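Local coordinates for 14L protein (PDB 4EKX), which probably captures host interleukin-18 as a poxviral decoy protein, using a compact beta-sandwich of the immunoglobulin type, at residues I80-E83 against M84-E87; N42-V45 against D46-P49. The protein carries 2 engineered substitutions. All blocks are in the same frame, centred on the assembly; numbering follows the deposited sequence.

Contact 1. Residues I80-E83 against M84-E87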
loop_
_atom_site.group_PDB
_atom_site.type_symbol
_atom_site.label_atom_id
_atom_site.label_comp_id
_atom_site.label_asym_id
_atom_site.label_seq_id
_atom_site.Cartn_x
_atom_site.Cartn_y
_atom_site.Cartn_z
ATOM N N ILE D 80 0.116 22.569 3.564
ATOM C CA ILE D 80 -0.010 22.783 2.130
ATOM C C ILE D 80 -0.404 24.207 1.744
ATOM O O ILE D 80 -1.396 24.752 2.222
ATOM C CB ILE D 80 -1.007 21.762 1.521
ATOM C CG1 ILE D 80 -0.456 20.338 1.676
ATOM C CG2 ILE D 80 -1.283 22.075 0.056
ATOM C CD1 ILE D 80 -1.451 19.244 1.291
ATOM N N THR D 81 0.391 24.795 0.861
ATOM C CA THR D 81 0.140 26.129 0.355
ATOM C C THR D 81 -0.380 26.059 -1.076
ATOM O O THR D 81 -0.385 24.987 -1.691
ATOM C CB THR D 81 1.427 26.960 0.369
ATOM O OG1 THR D 81 2.383 26.358 -0.505
ATOM C CG2 THR D 81 2.006 27.017 1.774
ATOM N N ASP D 82 -0.813 27.204 -1.604
ATOM C CA ASP D 82 -1.240 27.262 -2.996
ATOM C C ASP D 82 -0.087 26.961 -3.941
ATOM O O ASP D 82 -0.283 26.328 -4.977
ATOM C CB ASP D 82 -1.849 28.616 -3.341
ATOM C CG ASP D 82 -3.294 28.731 -2.905
ATOM O OD1 ASP D 82 -3.959 27.687 -2.761
ATOM O OD2 ASP D 82 -3.764 29.868 -2.710
ATOM N N GLU D 83 1.112 27.423 -3.593
ATOM C CA GLU D 83 2.279 27.114 -4.408
ATOM C C GLU D 83 2.456 25.602 -4.553
ATOM O O GLU D 83 2.752 25.112 -5.638
ATOM C CB GLU D 83 3.555 27.747 -3.842
ATOM C CG GLU D 83 4.806 27.384 -4.655
ATOM C CD GLU D 83 6.090 27.952 -4.074
ATOM O OE1 GLU D 83 7.165 27.725 -4.674
ATOM O OE2 GLU D 83 6.029 28.622 -3.022
ATOM N N MET D 84 2.276 24.875 -3.455
ATOM C CA MET D 84 2.392 23.416 -3.470
ATOM C C MET D 84 1.252 22.774 -4.255
ATOM O O MET D 84 1.459 21.778 -4.962
ATOM C CB MET D 84 2.413 22.868 -2.042
ATOM C CG MET D 84 3.632 23.301 -1.246
ATOM S SD MET D 84 3.494 22.970 0.527
ATOM C CE MET D 84 3.509 21.179 0.529
ATOM N N ARG D 85 0.049 23.336 -4.119
ATOM C CA ARG D 85 -1.124 22.825 -4.835
ATOM C C ARG D 85 -0.954 22.952 -6.345
ATOM O O ARG D 85 -1.454 22.121 -7.102
ATOM C CB ARG D 85 -2.403 23.546 -4.392
ATOM C CG ARG D 85 -2.864 23.192 -2.993
ATOM C CD ARG D 85 -4.148 23.923 -2.599
ATOM N NE ARG D 85 -4.462 23.689 -1.193
ATOM C CZ ARG D 85 -4.140 24.517 -0.203
ATOM N NH1 ARG D 85 -3.512 25.657 -0.461
ATOM N NH2 ARG D 85 -4.450 24.210 1.048
ATOM N N ASN D 86 -0.229 23.983 -6.773
ATOM C CA ASN D 86 -0.061 24.276 -8.193
ATOM C C ASN D 86 1.277 23.807 -8.775
ATOM O O ASN D 86 1.523 23.948 -9.974
ATOM C CB ASN D 86 -0.243 25.774 -8.451
ATOM C CG ASN D 86 -1.651 26.249 -8.151
ATOM O OD1 ASN D 86 -2.609 25.481 -8.247
ATOM N ND2 ASN D 86 -1.784 27.521 -7.788
ATOM N N GLU D 87 2.125 23.240 -7.921
ATOM C CA GLU D 87 3.466 22.811 -8.309
ATOM C C GLU D 87 3.403 21.573 -9.196
ATOM O O GLU D 87 2.630 20.650 -8.928
ATOM C CB GLU D 87 4.285 22.500 -7.053
ATOM C CG GLU D 87 5.761 22.235 -7.291
ATOM C CD GLU D 87 6.542 23.508 -7.538
ATOM O OE1 GLU D 87 6.616 24.353 -6.617
ATOM O OE2 GLU D 87 7.066 23.666 -8.658
#

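Contact 2. Residues N42-V45 against D46-P49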
loop_
_atom_site.group_PDB
_atom_site.type_symbol
_atom_site.label_atom_id
_atom_site.label_comp_id
_atom_site.label_asym_id
_atom_site.label_seq_id
_atom_site.Cartn_x
_atom_site.Cartn_y
_atom_site.Cartn_z
ATOM N N ASN D 42 13.797 21.059 -11.155
ATOM C CA ASN D 42 15.061 20.359 -10.901
ATOM C C ASN D 42 15.481 20.145 -9.450
ATOM O O ASN D 42 16.657 19.883 -9.178
ATOM C CB ASN D 42 16.189 21.060 -11.668
ATOM C CG ASN D 42 16.362 22.512 -11.254
ATOM O OD1 ASN D 42 15.819 22.954 -10.234
ATOM N ND2 ASN D 42 17.134 23.260 -12.036
ATOM N N LYS D 43 14.544 20.271 -8.517
ATOM C CA LYS D 43 14.868 20.021 -7.119
ATOM C C LYS D 43 14.403 18.648 -6.627
ATOM O O LYS D 43 13.213 18.363 -6.611
ATOM C CB LYS D 43 14.252 21.136 -6.256
ATOM C CG LYS D 43 14.729 22.535 -6.629
ATOM C CD LYS D 43 16.198 22.715 -6.308
ATOM C CE LYS D 43 16.653 24.157 -6.533
ATOM N NZ LYS D 43 16.280 24.673 -7.885
ATOM N N THR D 44 15.347 17.792 -6.244
ATOM C CA THR D 44 14.986 16.632 -5.450
ATOM C C THR D 44 14.582 17.160 -4.080
ATOM O O THR D 44 14.932 18.291 -3.715
ATOM C CB THR D 44 16.143 15.644 -5.267
ATOM O OG1 THR D 44 17.172 16.242 -4.469
ATOM C CG2 THR D 44 16.700 15.215 -6.621
ATOM N N VAL D 45 13.873 16.331 -3.321
ATOM C CA VAL D 45 13.391 16.724 -1.996
ATOM C C VAL D 45 14.569 17.058 -1.077
ATOM O O VAL D 45 14.482 17.954 -0.240
ATOM C CB VAL D 45 12.490 15.616 -1.391
ATOM C CG1 VAL D 45 12.028 15.985 0.023
ATOM C CG2 VAL D 45 11.277 15.396 -2.289
ATOM N N ASP D 46 15.680 16.351 -1.264
ATOM C CA ASP D 46 16.903 16.575 -0.493
ATOM C C ASP D 46 17.399 18.013 -0.607
ATOM O O ASP D 46 18.062 18.530 0.296
ATOM C CB ASP D 46 18.014 15.636 -0.985
ATOM C CG ASP D 46 17.570 14.179 -1.027
ATOM O OD1 ASP D 46 18.151 13.359 -0.287
ATOM O OD2 ASP D 46 16.625 13.861 -1.784
ATOM N N GLN D 47 17.079 18.659 -1.722
ATOM C CA GLN D 47 17.596 20.008 -1.987
ATOM C C GLN D 47 16.736 21.143 -1.429
ATOM O O GLN D 47 17.173 22.300 -1.374
ATOM C CB GLN D 47 17.785 20.197 -3.487
ATOM C CG GLN D 47 18.847 19.293 -4.081
ATOM C CD GLN D 47 18.795 19.300 -5.588
ATOM O OE1 GLN D 47 18.152 18.442 -6.195
ATOM N NE2 GLN D 47 19.449 20.289 -6.202
ATOM N N LEU D 48 15.521 20.816 -1.010
ATOM C CA LEU D 48 14.598 21.833 -0.498
ATOM C C LEU D 48 15.014 22.385 0.864
ATOM O O LEU D 48 15.623 21.687 1.674
ATOM C CB LEU D 48 13.182 21.259 -0.408
ATOM C CG LEU D 48 12.643 20.723 -1.735
ATOM C CD1 LEU D 48 11.289 20.064 -1.531
ATOM C CD2 LEU D 48 12.549 21.870 -2.731
ATOM N N PRO D 49 14.673 23.649 1.125
ATOM C CA PRO D 49 14.977 24.204 2.447
ATOM C C PRO D 49 14.181 23.456 3.517
ATOM O O PRO D 49 13.184 22.800 3.203
ATOM C CB PRO D 49 14.533 25.666 2.329
ATOM C CG PRO D 49 13.499 25.675 1.255
ATOM C CD PRO D 49 13.842 24.547 0.304
HETATM O O HOH W 1 18.898 21.427 -9.091
#

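Contact 1. Residues I80-E83 against M84-E87
Thr81 and Met84 form the capping box that starts the short helix 82-86. Met84 N donates weakly to Thr81 OG1, 3.3 Å away, and Thr81 N returns a weak, long bond of 3.6 Å to Met84 SD. The threonine hydroxyl lies between its own N and carbonyl carbon (chi1 63°), which turns it to the amide it caps. One turn on, Arg85 N donates to Thr81 O at 3.0 Å. The Arg85 side chain then runs back over the start of the helix. Its CB packs on Asp82 O, and Arg85 CG touches both Thr81 O and Ile80 CG2, the latter at 3.6 Å. CD passes Asp82 OD1, and the chain, extended from CG to NE, brings the guanidinium across Ile80 at about a right angle. There Arg85 NH1 forms a salt bridge with Asp82 OD1 at 3.1 Å, the hydrogen bond within it being weak and bent, with the carboxylate and guanidinium planes turned 68° apart. NH2 pairs with Glu15, so the guanidinium is gripped by two acidic residues, which probably share its charge and limit its rotation. Met84, the buried residue of this contact, packs on Tyr54 of strand 54-58. Ile80 CG2 sits over the centre of one face of the Arg85 guanidinium, 3.7 Å above its plane.

Contact 2. Residues N42-V45 against D46-P49
A 3-10 turn directly following the edge strand 43-44 folds Gln47 back on Thr44. Two i+3 to i backbone bonds build it: Gln47 N donates to Thr44 O at 3.0 Å, and Leu48 N to Val45 O at 3.1 Å. The glutamine side chain closes the turn a second time. From CG onward it is extended, and Gln47 OE1 takes two bonds from the same residue, one from Thr44 N at 2.9 Å and one from Thr44 OG1 at 3.0 Å. The hydroxyl reaches OE1 in the plane of the amide, on a lone pair, whereas the backbone N-H comes from above that plane, 41° out of it. With chi1 at 67°, the Thr44 hydroxyl stays close to its own backbone N, so that both donors can meet one oxygen. With OE1 gripped twice, the amide is probably fixed in rotation and NE2 faces the preceding residues. A water accepts from Gln47 NE2 at 3.2 Å and donates to Asn42 O at 2.7 Å. Lys43 crosses the glutamine at about a right angle, its CD near Gln47 CB, before NZ bends round to Asn42 OD1. Lys43 CB meets Leu48 CD2 at 4.0 Å. Thr44, Asp46 and Gln47 each meet an aromatic side chain on the chain of another protein, and a basic side chain of that chain pairs with Asp46 OD2, which places the turn in a binding interface. Within its own chain the turn leans on strand 54-58, Val45 touching Glu56 and Leu48 touching Tyr54, while strand 43-44 borders strand 34-39.

From the N terminus, the chain first reaches contact 2, which closes the turn after strand 43-44, at the edge of one sheet, before the chain passes to strand 54-58, at the edge of the other. Strand 72-78 follows in that second sheet, and contact 1 then forms a helical turn on the way back to strand 89-94 of the first. The two local contacts are therefore in series, neither nested nor crossed, and each lies on a passage between the sheets. Their centres lie about 15 Å apart and they do not touch. Tyr54 of strand 54-58 is a neighbour common to both. Beyond contact 1, the disulfide Cys23-Cys91 joins the two sheets covalently.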